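Local atomic coordinates of B-agarase (Saccharophagus degradans, PDB entry 4BQ2), a protein that hydrolyses the beta-1,4 linkages of agarose as a family 50 exo-beta-agarase, probably working inward from chain ends. Residues S245-W250 / N479-V484; A422-N427 / S474-N479; F262-I267 / D645-I650; D230-E235 / V404-N409. One frame throughout, in Å; residues are numbered along the deposited sequence.

Interaction 1: S245-W250 / N479-V484; sequences SKFGGW and NSPWCV
Phe247 and Trp482 make the dense part of this contact, and Lys246 its loose margin. The CE1 corner of the Phe247 ring comes down over the middle of one indole face, with Phe247 CE1 only 3.4 Å from Trp482 CD2. Because the ring planes are inclined at 43°, the phenyl ring dips one corner towards the indole without lying flat on it. Phe247 also has CZ 3.8 Å from Pro481 CB, so the same end of the ring meets both the indole and the proline. Both aromatic residues sit on type I beta turns, Ser245 to Gly248 and Ser480 to Cys483. In the second, an ST turn reinforces the bend: Ser480 OG takes the backbone N-H of Trp482 at 3.0 Å, and the same oxygen lies in the indole plane at its edge. This turn leads into strand 483-488, one of the parallel strands of the (beta/alpha)8 barrel expected for the family, and Trp482 also packs on Phe431 of the adjacent strand 431-435. Towards solvent the fit relaxes. Lys246 is fully extended and runs across the indole at about a right angle, and only carbon atoms of its side chain graze the ring, CE lying 3.8 Å from Trp482 CZ2.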
loop_
_atom_site.group_PDB
_atom_site.type_symbol
_atom_site.label_atom_id
_atom_site.label_comp_id
_atom_site.label_asym_id
_atom_site.label_seq_id
_atom_site.Cartn_x
_atom_site.Cartn_y
_atom_site.Cartn_z
ATOM N N SER A 245 -23.708 14.118 -14.748
ATOM C CA SER A 245 -23.551 14.690 -16.082
ATOM C C SER A 245 -22.863 13.641 -16.964
ATOM O O SER A 245 -22.452 12.589 -16.467
ATOM C CB SER A 245 -22.732 15.979 -16.005
ATOM O OG SER A 245 -21.440 15.715 -15.457
ATOM N N LYS A 246 -22.757 13.906 -18.262
ATOM C CA LYS A 246 -22.005 13.034 -19.178
ATOM C C LYS A 246 -20.689 12.529 -18.566
ATOM O O LYS A 246 -20.424 11.316 -18.580
ATOM C CB LYS A 246 -21.716 13.761 -20.517
ATOM C CG LYS A 246 -20.837 12.975 -21.500
ATOM C CD LYS A 246 -20.478 13.853 -22.708
ATOM C CE LYS A 246 -19.769 13.077 -23.792
ATOM N NZ LYS A 246 -19.480 13.985 -24.940
ATOM N N PHE A 247 -19.908 13.455 -18.006
ATOM C CA PHE A 247 -18.568 13.133 -17.488
ATOM C C PHE A 247 -18.512 12.774 -16.000
ATOM O O PHE A 247 -17.444 12.801 -15.400
ATOM C CB PHE A 247 -17.586 14.268 -17.799
ATOM C CG PHE A 247 -17.200 14.346 -19.249
ATOM C CD1 PHE A 247 -16.170 13.548 -19.759
ATOM C CD2 PHE A 247 -17.860 15.236 -20.128
ATOM C CE1 PHE A 247 -15.784 13.640 -21.099
ATOM C CE2 PHE A 247 -17.491 15.308 -21.478
ATOM C CZ PHE A 247 -16.444 14.515 -21.971
ATOM N N GLY A 248 -19.662 12.493 -15.402
ATOM C CA GLY A 248 -19.693 11.977 -14.023
ATOM C C GLY A 248 -19.815 13.063 -12.978
ATOM O O GLY A 248 -19.699 12.798 -11.773
ATOM N N GLY A 249 -19.976 14.302 -13.449
ATOM C CA GLY A 249 -20.125 15.463 -12.579
ATOM C C GLY A 249 -21.546 15.591 -12.061
ATOM O O GLY A 249 -22.399 14.745 -12.363
ATOM N N TRP A 250 -21.814 16.665 -11.314
ATOM C CA TRP A 250 -23.111 16.855 -10.646
ATOM C C TRP A 250 -23.979 17.738 -11.545
ATOM O O TRP A 250 -23.680 18.928 -11.732
ATOM C CB TRP A 250 -22.910 17.475 -9.248
ATOM C CG TRP A 250 -24.152 17.555 -8.367
ATOM C CD1 TRP A 250 -24.684 18.695 -7.793
ATOM C CD2 TRP A 250 -25.003 16.469 -7.947
ATOM N NE1 TRP A 250 -25.800 18.371 -7.047
ATOM C CE2 TRP A 250 -26.013 17.021 -7.116
ATOM C CE3 TRP A 250 -24.998 15.080 -8.169
ATOM C CZ2 TRP A 250 -27.027 16.235 -6.518
ATOM C CZ3 TRP A 250 -26.003 14.296 -7.560
ATOM C CH2 TRP A 250 -27.010 14.886 -6.751
ATOM N N ASN A 479 -5.304 12.988 -26.133
ATOM C CA ASN A 479 -5.862 14.262 -25.674
ATOM C C ASN A 479 -7.355 14.149 -25.285
ATOM O O ASN A 479 -8.108 15.117 -25.427
ATOM C CB ASN A 479 -5.638 15.318 -26.776
ATOM C CG ASN A 479 -5.888 16.738 -26.297
ATOM O OD1 ASN A 479 -5.541 17.102 -25.166
ATOM N ND2 ASN A 479 -6.451 17.573 -27.191
ATOM N N SER A 480 -7.787 12.980 -24.798
ATOM C CA SER A 480 -9.233 12.751 -24.512
ATOM C C SER A 480 -9.720 13.592 -23.333
ATOM O O SER A 480 -9.052 13.636 -22.304
ATOM C CB SER A 480 -9.510 11.271 -24.148
ATOM O OG SER A 480 -10.898 11.082 -23.875
ATOM N N PRO A 481 -10.898 14.233 -23.456
ATOM C CA PRO A 481 -11.503 14.932 -22.304
ATOM C C PRO A 481 -11.831 13.957 -21.181
ATOM O O PRO A 481 -12.016 14.393 -20.047
ATOM C CB PRO A 481 -12.839 15.469 -22.857
ATOM C CG PRO A 481 -13.173 14.537 -24.011
ATOM C CD PRO A 481 -11.813 14.211 -24.625
ATOM N N TRP A 482 -11.921 12.661 -21.489
ATOM C CA TRP A 482 -12.275 11.665 -20.450
ATOM C C TRP A 482 -11.126 11.399 -19.498
ATOM O O TRP A 482 -11.329 10.788 -18.441
ATOM C CB TRP A 482 -12.720 10.343 -21.076
ATOM C CG TRP A 482 -13.976 10.448 -21.815
ATOM C CD1 TRP A 482 -14.137 10.704 -23.161
ATOM C CD2 TRP A 482 -15.280 10.306 -21.267
ATOM N NE1 TRP A 482 -15.496 10.743 -23.464
ATOM C CE2 TRP A 482 -16.206 10.471 -22.326
ATOM C CE3 TRP A 482 -15.759 10.055 -19.970
ATOM C CZ2 TRP A 482 -17.592 10.409 -22.127
ATOM C CZ3 TRP A 482 -17.148 9.968 -19.773
ATOM C CH2 TRP A 482 -18.042 10.160 -20.844
ATOM N N CYS A 483 -9.917 11.841 -19.854
ATOM C CA CYS A 483 -8.806 11.664 -18.916
ATOM C C CYS A 483 -8.799 12.783 -17.875
ATOM O O CYS A 483 -8.530 13.942 -18.197
ATOM C CB CYS A 483 -7.473 11.593 -19.653
ATOM S SG CYS A 483 -6.028 11.550 -18.559
ATOM N N VAL A 484 -9.024 12.424 -16.611
ATOM C CA VAL A 484 -9.114 13.416 -15.528
ATOM C C VAL A 484 -7.745 14.053 -15.294
ATOM O O VAL A 484 -7.605 15.274 -15.113
ATOM C CB VAL A 484 -9.658 12.790 -14.207
ATOM C CG1 VAL A 484 -9.808 13.861 -13.109
ATOM C CG2 VAL A 484 -11.020 12.127 -14.435
#

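Interaction 2: A422-N427 / S474-N479; sequences AYYDNN and SEEIKN
The Tyr424 ring carries this contact: Phe431 stacks on it, while the carbonyl of Glu476 comes to its edge, close to the ring plane, with Glu476 O 3.6 Å from Tyr424 CD2. Helix 460-477, to which Glu476 belongs, is part of the beta-alpha-beta crossover joining the neighbouring parallel strands 431-435 and 483-488, and Tyr424 meets the last turn of that helix from the loop leading into the first strand. Ile477 approaches the same ring obliquely through CD1, a less certain contact because the isoleucine has two conformers. Glu476 CB lies 3.9 Å from both Tyr424 CD2 and Tyr424 CE2, and its carboxylate is turned almost perpendicular to the phenol, with 85° between the planes. On the loop side, the type I turn from Tyr423 to Asn426 presents the tyrosine. Two donors grip Tyr423 O there, the backbone N of Asn426 and its side-chain ND2, the latter at 2.9 Å and in the carbonyl plane. With CG beside its backbone N (chi1 -61°) and an extended chain beyond, Glu476 carries its carboxylate past the ring to the phenol end, where one water donates to Glu476 OE1 and accepts from Tyr424 OH at 2.7 Å.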
loop_
_atom_site.group_PDB
_atom_site.type_symbol
_atom_site.label_atom_id
_atom_site.label_comp_id
_atom_site.label_asym_id
_atom_site.label_seq_id
_atom_site.Cartn_x
_atom_site.Cartn_y
_atom_site.Cartn_z
ATOM N N ALA A 422 -6.504 -0.057 -22.577
ATOM C CA ALA A 422 -7.614 -0.499 -23.391
ATOM C C ALA A 422 -8.943 0.157 -22.921
ATOM O O ALA A 422 -9.877 0.201 -23.677
ATOM C CB ALA A 422 -7.718 -2.029 -23.368
ATOM N N TYR A 423 -9.012 0.655 -21.683
ATOM C CA TYR A 423 -10.215 1.351 -21.179
ATOM C C TYR A 423 -10.231 2.834 -21.570
ATOM O O TYR A 423 -11.219 3.517 -21.375
ATOM C CB TYR A 423 -10.264 1.362 -19.650
ATOM C CG TYR A 423 -10.644 0.072 -18.993
ATOM C CD1 TYR A 423 -11.977 -0.274 -18.819
ATOM C CD2 TYR A 423 -9.663 -0.806 -18.530
ATOM C CE1 TYR A 423 -12.329 -1.478 -18.200
ATOM C CE2 TYR A 423 -9.996 -2.008 -17.930
ATOM C CZ TYR A 423 -11.329 -2.332 -17.760
ATOM O OH TYR A 423 -11.667 -3.494 -17.133
ATOM N N TYR A 424 -9.141 3.329 -22.129
ATOM C CA TYR A 424 -9.020 4.798 -22.309
ATOM C C TYR A 424 -9.974 5.391 -23.340
ATOM O O TYR A 424 -10.196 6.623 -23.349
ATOM C CB TYR A 424 -7.588 5.158 -22.694
ATOM C CG TYR A 424 -6.601 5.071 -21.551
ATOM C CD1 TYR A 424 -6.975 4.591 -20.273
ATOM C CD2 TYR A 424 -5.246 5.380 -21.770
ATOM C CE1 TYR A 424 -6.024 4.483 -19.254
ATOM C CE2 TYR A 424 -4.325 5.295 -20.754
ATOM C CZ TYR A 424 -4.710 4.835 -19.509
ATOM O OH TYR A 424 -3.712 4.741 -18.544
ATOM N N ASP A 425 -10.530 4.542 -24.205
ATOM C CA ASP A 425 -11.559 5.009 -25.130
ATOM C C ASP A 425 -12.966 4.533 -24.792
ATOM O O ASP A 425 -13.827 4.514 -25.665
ATOM C CB ASP A 425 -11.204 4.675 -26.598
ATOM C CG ASP A 425 -11.181 3.179 -26.879
ATOM O OD1 ASP A 425 -11.179 2.391 -25.916
ATOM O OD2 ASP A 425 -11.153 2.790 -28.069
ATOM N N ASN A 426 -13.221 4.145 -23.547
ATOM C CA ASN A 426 -14.525 3.571 -23.205
ATOM C C ASN A 426 -15.630 4.592 -23.387
ATOM O O ASN A 426 -16.727 4.248 -23.752
ATOM C CB ASN A 426 -14.510 2.977 -21.795
ATOM C CG ASN A 426 -14.690 4.019 -20.722
ATOM O OD1 ASN A 426 -15.817 4.415 -20.451
ATOM N ND2 ASN A 426 -13.593 4.475 -20.119
ATOM N N ASN A 427 -15.295 5.860 -23.168
ATOM C CA ASN A 427 -16.191 6.982 -23.428
ATOM C C ASN A 427 -17.523 6.896 -22.658
ATOM O O ASN A 427 -18.543 7.375 -23.122
ATOM C CB ASN A 427 -16.399 7.181 -24.940
ATOM C CG ASN A 427 -15.124 7.591 -25.642
ATOM O OD1 ASN A 427 -14.136 7.971 -24.996
ATOM N ND2 ASN A 427 -15.117 7.495 -26.978
ATOM N N SER A 474 0.775 10.405 -23.613
ATOM C CA SER A 474 -0.006 11.263 -24.507
ATOM C C SER A 474 -0.537 10.473 -25.711
ATOM O O SER A 474 -1.689 10.652 -26.142
ATOM C CB SER A 474 0.788 12.479 -24.985
ATOM O OG SER A 474 0.000 13.235 -25.905
ATOM N N GLU A 475 0.304 9.590 -26.237
ATOM C CA GLU A 475 -0.108 8.693 -27.324
ATOM C C GLU A 475 -1.286 7.780 -26.910
ATOM O O GLU A 475 -2.207 7.513 -27.722
ATOM C CB GLU A 475 1.101 7.860 -27.736
ATOM C CG GLU A 475 0.886 6.969 -28.922
ATOM C CD GLU A 475 2.201 6.333 -29.301
ATOM O OE1 GLU A 475 2.804 5.663 -28.447
ATOM O OE2 GLU A 475 2.651 6.570 -30.428
ATOM N N GLU A 476 -1.264 7.327 -25.649
ATOM C CA GLU A 476 -2.347 6.539 -25.082
ATOM C C GLU A 476 -3.673 7.263 -24.871
ATOM O O GLU A 476 -4.722 6.684 -25.136
ATOM C CB GLU A 476 -1.946 5.944 -23.713
ATOM C CG GLU A 476 -0.760 5.018 -23.779
ATOM C CD GLU A 476 -0.402 4.396 -22.452
ATOM O OE1 GLU A 476 -0.296 5.095 -21.440
ATOM O OE2 GLU A 476 -0.183 3.173 -22.436
ATOM N N ILE A 477 -3.554 8.494 -24.364
ATOM C CA ILE A 477 -4.624 9.388 -23.905
ATOM C C ILE A 477 -5.385 10.019 -25.056
ATOM O O ILE A 477 -6.587 10.301 -24.964
ATOM C CB ILE A 477 -3.971 10.551 -23.110
ATOM C CG1 ILE A 477 -3.440 10.035 -21.775
ATOM C CG2 ILE A 477 -4.916 11.714 -22.916
ATOM C CD1 ILE A 477 -4.423 9.189 -21.024
ATOM N N LYS A 478 -4.653 10.239 -26.137
ATOM C CA LYS A 478 -5.168 10.927 -27.374
ATOM C C LYS A 478 -5.888 12.231 -27.067
ATOM O O LYS A 478 -6.978 12.526 -27.621
ATOM C CB LYS A 478 -6.061 9.997 -28.199
ATOM C CG LYS A 478 -5.406 8.684 -28.626
ATOM C CD LYS A 478 -6.363 7.876 -29.505
ATOM C CE LYS A 478 -5.787 6.509 -29.860
ATOM N NZ LYS A 478 -5.068 6.646 -31.159
ATOM N N ASN A 479 -5.304 12.988 -26.133
ATOM C CA ASN A 479 -5.862 14.262 -25.674
ATOM C C ASN A 479 -7.355 14.149 -25.285
ATOM O O ASN A 479 -8.108 15.117 -25.427
ATOM C CB ASN A 479 -5.638 15.318 -26.776
ATOM C CG ASN A 479 -5.888 16.738 -26.297
ATOM O OD1 ASN A 479 -5.541 17.102 -25.166
ATOM N ND2 ASN A 479 -6.451 17.573 -27.191
HETATM O O HOH W 1 -1.252 5.698 -19.171
#

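Interaction 3: F262-I267 / D645-I650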
loop_
_atom_site.group_PDB
_atom_site.type_symbol
_atom_site.label_atom_id
_atom_site.label_comp_id
_atom_site.label_asym_id
_atom_site.label_seq_id
_atom_site.Cartn_x
_atom_site.Cartn_y
_atom_site.Cartn_z
ATOM N N PHE A 262 -11.021 18.212 -17.716
ATOM C CA PHE A 262 -11.122 18.279 -16.243
ATOM C C PHE A 262 -10.174 19.347 -15.683
ATOM O O PHE A 262 -9.059 19.467 -16.155
ATOM C CB PHE A 262 -10.824 16.930 -15.588
ATOM C CG PHE A 262 -11.966 15.957 -15.692
ATOM C CD1 PHE A 262 -12.098 15.149 -16.809
ATOM C CD2 PHE A 262 -12.939 15.909 -14.707
ATOM C CE1 PHE A 262 -13.195 14.264 -16.931
ATOM C CE2 PHE A 262 -14.049 15.057 -14.813
ATOM C CZ PHE A 262 -14.176 14.217 -15.937
ATOM N N ARG A 263 -10.623 20.102 -14.679
ATOM C CA ARG A 263 -9.810 21.183 -14.102
ATOM C C ARG A 263 -10.156 21.361 -12.646
ATOM O O ARG A 263 -11.068 20.708 -12.166
ATOM C CB ARG A 263 -10.002 22.514 -14.890
ATOM C CG ARG A 263 -11.429 23.013 -14.861
ATOM C CD ARG A 263 -11.632 24.262 -15.746
ATOM N NE ARG A 263 -12.977 24.757 -15.489
ATOM C CZ ARG A 263 -13.290 25.607 -14.517
ATOM N NH1 ARG A 263 -12.342 26.085 -13.725
ATOM N NH2 ARG A 263 -14.558 25.999 -14.363
ATOM N N THR A 264 -9.438 22.232 -11.932
ATOM C CA THR A 264 -9.726 22.423 -10.490
ATOM C C THR A 264 -10.361 23.790 -10.224
ATOM O O THR A 264 -10.122 24.790 -10.966
ATOM C CB THR A 264 -8.466 22.319 -9.616
ATOM O OG1 THR A 264 -7.565 23.390 -9.947
ATOM C CG2 THR A 264 -7.761 20.970 -9.792
ATOM N N GLU A 265 -11.168 23.841 -9.179
ATOM C CA GLU A 265 -11.751 25.107 -8.764
ATOM C C GLU A 265 -12.295 24.984 -7.361
ATOM O O GLU A 265 -12.896 23.956 -7.014
ATOM C CB GLU A 265 -12.891 25.497 -9.684
ATOM C CG GLU A 265 -13.494 26.841 -9.331
ATOM C CD GLU A 265 -13.707 27.660 -10.563
ATOM O OE1 GLU A 265 -12.729 27.834 -11.329
ATOM O OE2 GLU A 265 -14.855 28.081 -10.774
ATOM N N LYS A 266 -12.091 26.035 -6.568
ATOM C CA LYS A 266 -12.714 26.113 -5.244
ATOM C C LYS A 266 -14.191 26.510 -5.400
ATOM O O LYS A 266 -14.532 27.482 -6.106
ATOM C CB LYS A 266 -11.934 27.096 -4.360
ATOM C CG LYS A 266 -11.784 26.660 -2.911
ATOM C CD LYS A 266 -11.107 27.762 -2.099
ATOM C CE LYS A 266 -9.642 27.927 -2.494
ATOM N NZ LYS A 266 -8.948 29.061 -1.815
ATOM N N ILE A 267 -15.080 25.728 -4.813
ATOM C CA ILE A 267 -16.491 26.014 -4.895
ATOM C C ILE A 267 -16.980 26.208 -3.464
ATOM O O ILE A 267 -16.897 25.298 -2.641
ATOM C CB ILE A 267 -17.276 24.923 -5.634
ATOM C CG1 ILE A 267 -16.713 24.726 -7.049
ATOM C CG2 ILE A 267 -18.758 25.266 -5.646
ATOM C CD1 ILE A 267 -17.311 23.566 -7.824
ATOM N N ASP A 645 -3.127 25.288 0.659
ATOM C CA ASP A 645 -4.348 25.635 -0.066
ATOM C C ASP A 645 -4.322 25.038 -1.484
ATOM O O ASP A 645 -4.618 25.749 -2.452
ATOM C CB ASP A 645 -4.537 27.165 -0.147
ATOM C CG ASP A 645 -5.968 27.560 -0.521
ATOM O OD1 ASP A 645 -6.890 26.712 -0.368
ATOM O OD2 ASP A 645 -6.164 28.725 -0.969
ATOM N N LYS A 646 -3.985 23.745 -1.598
ATOM C CA LYS A 646 -3.967 23.062 -2.899
ATOM C C LYS A 646 -5.024 21.983 -2.919
ATOM O O LYS A 646 -5.177 21.233 -1.939
ATOM C CB LYS A 646 -2.620 22.343 -3.214
ATOM C CG LYS A 646 -1.411 23.201 -3.518
ATOM C CD LYS A 646 -1.450 23.887 -4.894
ATOM C CE LYS A 646 -1.311 22.902 -6.057
ATOM N NZ LYS A 646 -1.094 23.628 -7.341
ATOM N N PRO A 647 -5.686 21.832 -4.061
ATOM C CA PRO A 647 -6.549 20.681 -4.225
ATOM C C PRO A 647 -5.677 19.430 -4.126
ATOM O O PRO A 647 -4.509 19.429 -4.557
ATOM C CB PRO A 647 -7.127 20.863 -5.622
ATOM C CG PRO A 647 -6.144 21.740 -6.338
ATOM C CD PRO A 647 -5.603 22.655 -5.285
ATOM N N SER A 648 -6.244 18.387 -3.532
ATOM C CA SER A 648 -5.458 17.210 -3.152
ATOM C C SER A 648 -6.240 15.953 -3.528
ATOM O O SER A 648 -7.442 15.990 -3.718
ATOM C CB SER A 648 -5.187 17.250 -1.641
ATOM O OG SER A 648 -4.493 18.466 -1.293
ATOM N N ILE A 649 -5.555 14.827 -3.644
ATOM C CA ILE A 649 -6.296 13.603 -3.907
ATOM C C ILE A 649 -5.632 12.485 -3.139
ATOM O O ILE A 649 -4.405 12.480 -3.013
ATOM C CB ILE A 649 -6.414 13.316 -5.435
ATOM C CG1 ILE A 649 -7.373 12.144 -5.737
ATOM C CG2 ILE A 649 -5.043 13.119 -6.114
ATOM C CD1 ILE A 649 -7.607 11.922 -7.242
ATOM N N ILE A 650 -6.451 11.578 -2.591
ATOM C CA ILE A 650 -5.951 10.293 -2.036
ATOM C C ILE A 650 -5.808 9.263 -3.173
ATOM O O ILE A 650 -6.791 8.914 -3.823
ATOM C CB ILE A 650 -6.920 9.728 -0.977
ATOM C CG1 ILE A 650 -6.984 10.664 0.252
ATOM C CG2 ILE A 650 -6.530 8.277 -0.582
ATOM C CD1 ILE A 650 -5.682 10.810 1.054
HETATM O O HOH W 2 -9.572 27.453 0.478
#
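Asp645 OD1 is approached by several groups at once: the indole NE1 of Trp271, a water that donates at 2.9 Å, and, in a weak bond, Lys266 NZ. The stronger grip of the lysine is on the other oxygen. Lys266 NZ stands 2.9 Å from Asp645 OD2 and is accepted on the syn lone pair of that oxygen, so the ammonium group sits in the mouth of the carboxylate, and the water, only weakly bonded to NZ, joins it to OD1 by a second route. A bend at chi3 (-69°) turns the end of the lysine chain off the line of its strand, and it meets the aspartate side chain at about a right angle. The chain leaves helical geometry at Asp645, just after helix 641-644.

The apolar half of the contact buries nearly as much surface. Thr264 brings its methyl to the ring of Pro647, CG2 to CG at 3.9 Å, and the proline also touches Trp271 and Val694. Trp271 therefore serves both halves. It lies on strand 270-274, which pairs antiparallel with 263-267 to form a beta hairpin laid against the start of strand 648-652, a parallel strand of what is probably the catalytic (beta/alpha)8 barrel, flanked by 624-627 and 693-699. Ser648 OG donates to Lys646 O at 2.9 Å, a local bond that spans Pro647.

With Lys266 exposed to solvent and Asp645 partly so, the ion pair is probably screened by water. The indole bond to OD1 would nevertheless limit rotation of the carboxylate, keeping its syn side turned towards the lysine.

Interaction 4: D230-E235 / V404-N409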
loop_
_atom_site.group_PDB
_atom_site.type_symbol
_atom_site.label_atom_id
_atom_site.label_comp_id
_atom_site.label_asym_id
_atom_site.label_seq_id
_atom_site.Cartn_x
_atom_site.Cartn_y
_atom_site.Cartn_z
ATOM N N ASP A 230 -24.560 -14.958 -13.533
ATOM C CA ASP A 230 -25.919 -14.658 -14.072
ATOM C C ASP A 230 -26.690 -13.673 -13.229
ATOM O O ASP A 230 -27.409 -12.850 -13.765
ATOM C CB ASP A 230 -26.778 -15.919 -14.236
ATOM C CG ASP A 230 -26.264 -16.857 -15.305
ATOM O OD1 ASP A 230 -25.556 -16.416 -16.242
ATOM O OD2 ASP A 230 -26.583 -18.062 -15.203
ATOM N N VAL A 231 -26.569 -13.782 -11.914
ATOM C CA VAL A 231 -27.269 -12.927 -10.957
ATOM C C VAL A 231 -26.778 -11.487 -11.105
ATOM O O VAL A 231 -27.567 -10.541 -11.171
ATOM C CB VAL A 231 -27.052 -13.451 -9.506
ATOM C CG1 VAL A 231 -27.389 -12.404 -8.464
ATOM C CG2 VAL A 231 -27.906 -14.700 -9.253
ATOM N N GLU A 232 -25.460 -11.330 -11.203
ATOM C CA GLU A 232 -24.891 -10.000 -11.318
ATOM C C GLU A 232 -25.232 -9.370 -12.678
ATOM O O GLU A 232 -25.684 -8.223 -12.740
ATOM C CB GLU A 232 -23.368 -10.051 -11.082
ATOM C CG GLU A 232 -22.797 -8.649 -11.090
ATOM C CD GLU A 232 -21.284 -8.562 -11.011
ATOM O OE1 GLU A 232 -20.573 -9.578 -11.179
ATOM O OE2 GLU A 232 -20.827 -7.433 -10.772
ATOM N N LEU A 233 -25.026 -10.106 -13.767
ATOM C CA LEU A 233 -25.279 -9.577 -15.102
ATOM C C LEU A 233 -26.734 -9.090 -15.282
ATOM O O LEU A 233 -26.978 -8.115 -15.994
ATOM C CB LEU A 233 -24.914 -10.587 -16.181
ATOM C CG LEU A 233 -23.460 -11.069 -16.322
ATOM C CD1 LEU A 233 -23.306 -11.911 -17.579
ATOM C CD2 LEU A 233 -22.457 -9.917 -16.333
ATOM N N ALA A 234 -27.675 -9.735 -14.601
ATOM C CA ALA A 234 -29.075 -9.314 -14.659
ATOM C C ALA A 234 -29.280 -7.953 -13.994
ATOM O O ALA A 234 -30.198 -7.237 -14.353
ATOM C CB ALA A 234 -30.003 -10.373 -14.066
ATOM N N GLU A 235 -28.393 -7.576 -13.069
ATOM C CA GLU A 235 -28.517 -6.288 -12.369
ATOM C C GLU A 235 -27.746 -5.147 -13.026
ATOM O O GLU A 235 -28.064 -3.988 -12.831
ATOM C CB GLU A 235 -28.166 -6.439 -10.887
ATOM C CG GLU A 235 -29.166 -7.335 -10.160
ATOM C CD GLU A 235 -28.551 -8.148 -9.026
ATOM O OE1 GLU A 235 -27.576 -7.666 -8.403
ATOM O OE2 GLU A 235 -29.054 -9.273 -8.744
ATOM N N VAL A 404 -16.754 -1.507 -16.472
ATOM C CA VAL A 404 -17.355 -0.165 -16.629
ATOM C C VAL A 404 -18.818 -0.175 -16.122
ATOM O O VAL A 404 -19.234 0.711 -15.360
ATOM C CB VAL A 404 -17.268 0.356 -18.108
ATOM C CG1 VAL A 404 -18.000 1.667 -18.272
ATOM C CG2 VAL A 404 -15.825 0.561 -18.517
ATOM N N ASP A 405 -19.582 -1.204 -16.484
ATOM C CA ASP A 405 -20.985 -1.298 -16.018
ATOM C C ASP A 405 -21.053 -1.352 -14.487
ATOM O O ASP A 405 -21.936 -0.745 -13.895
ATOM C CB ASP A 405 -21.685 -2.538 -16.599
ATOM C CG ASP A 405 -22.067 -2.366 -18.084
ATOM O OD1 ASP A 405 -21.924 -1.234 -18.665
ATOM O OD2 ASP A 405 -22.514 -3.365 -18.678
ATOM N N ARG A 406 -20.137 -2.103 -13.860
ATOM C CA ARG A 406 -20.078 -2.151 -12.388
ATOM C C ARG A 406 -19.781 -0.758 -11.852
ATOM O O ARG A 406 -20.461 -0.291 -10.968
ATOM C CB ARG A 406 -18.952 -3.066 -11.910
ATOM C CG ARG A 406 -19.256 -4.550 -12.080
ATOM C CD ARG A 406 -17.983 -5.371 -11.979
ATOM N NE ARG A 406 -18.284 -6.773 -11.639
ATOM C CZ ARG A 406 -17.393 -7.753 -11.635
ATOM N NH1 ARG A 406 -16.093 -7.523 -11.929
ATOM N NH2 ARG A 406 -17.812 -8.977 -11.334
ATOM N N MET A 407 -18.715 -0.132 -12.343
ATOM C CA MET A 407 -18.304 1.187 -11.794
ATOM C C MET A 407 -19.465 2.172 -11.812
ATOM O O MET A 407 -19.742 2.848 -10.808
ATOM C CB MET A 407 -17.108 1.754 -12.558
ATOM C CG MET A 407 -15.846 0.893 -12.439
ATOM S SD MET A 407 -15.426 0.424 -10.748
ATOM C CE MET A 407 -14.798 -1.246 -10.993
ATOM N N LEU A 408 -20.149 2.239 -12.953
ATOM C CA LEU A 408 -21.351 3.084 -13.102
ATOM C C LEU A 408 -22.501 2.684 -12.175
ATOM O O LEU A 408 -23.148 3.549 -11.551
ATOM C CB LEU A 408 -21.816 3.127 -14.573
ATOM C CG LEU A 408 -20.818 3.750 -15.539
ATOM C CD1 LEU A 408 -21.338 3.573 -16.953
ATOM C CD2 LEU A 408 -20.610 5.226 -15.197
ATOM N N ASN A 409 -22.769 1.392 -12.054
ATOM C CA ASN A 409 -23.797 0.958 -11.098
ATOM C C ASN A 409 -23.420 1.305 -9.660
ATOM O O ASN A 409 -24.266 1.718 -8.846
ATOM C CB ASN A 409 -24.094 -0.561 -11.231
ATOM C CG ASN A 409 -25.176 -1.032 -10.252
ATOM O OD1 ASN A 409 -24.875 -1.509 -9.159
ATOM N ND2 ASN A 409 -26.443 -0.827 -10.618
#
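Glu232 and Arg406 account for most of the surface buried here, and they meet as a side-on, bidentate salt bridge. The carboxylate faces the NE edge of the guanidinium, one oxygen to each nitrogen. Arg406 NE reaches Glu232 OE2 at 2.8 Å and 173°, while Arg406 NH2 reaches Glu232 OE1, also at 2.8 Å, on its syn lone pair. The two groups are nearly coplanar, 25° apart, the twist appearing mainly at OE2, which is met somewhat out of the carboxylate plane. Both side chains are long and stretched out, bridging the 9.3 Å between Glu232 CA and Arg406 CA; a chi1 of -175° sends the Glu232 chain away from its own backbone N. Segments 230-235 and 404-409 come nearer at Glu235 and Asn409, 8.7 Å from CA to CA, yet contact there is slight, as Asn409 ND2 stays 4.2 Å from Glu235 O and forms no bond with it. Helix 394-410 precedes strand 431-435 and probably belongs to the outer helical layer of the barrel; the pair links helix 222-235 to it. Arg406 is buried, and its NH1 is held by Asp725 and Tyr701. With acidic partners at two places round one guanidinium, its positive charge is probably well balanced despite the burial, and its plane is fixed by several bonds.

Interaction 1 is the hub of the set. It shares Asn479 with interaction 2 and touches it as well, its Trp482 CD1 lying 3.3 Å from Asn427 OD1, and it touches interaction 3 through Phe262, whose CD1 is 3.3 Å from Pro481 O. Interactions 1 and 4 do not touch, their nearest atoms being about 7 Å apart. Interaction 4 does reach interaction 2, through Val404 CG2, 3.9 Å from Tyr423 CD1. Interactions 3 and 4 are the most distant, centres about 31 Å apart. Segments 230-235, 245-250 and 262-267, successive in the chain, pack respectively on helix 394-410, the turn before strand 483-488 and the start of strand 648-652. None of the contact residues belongs to the calcium site.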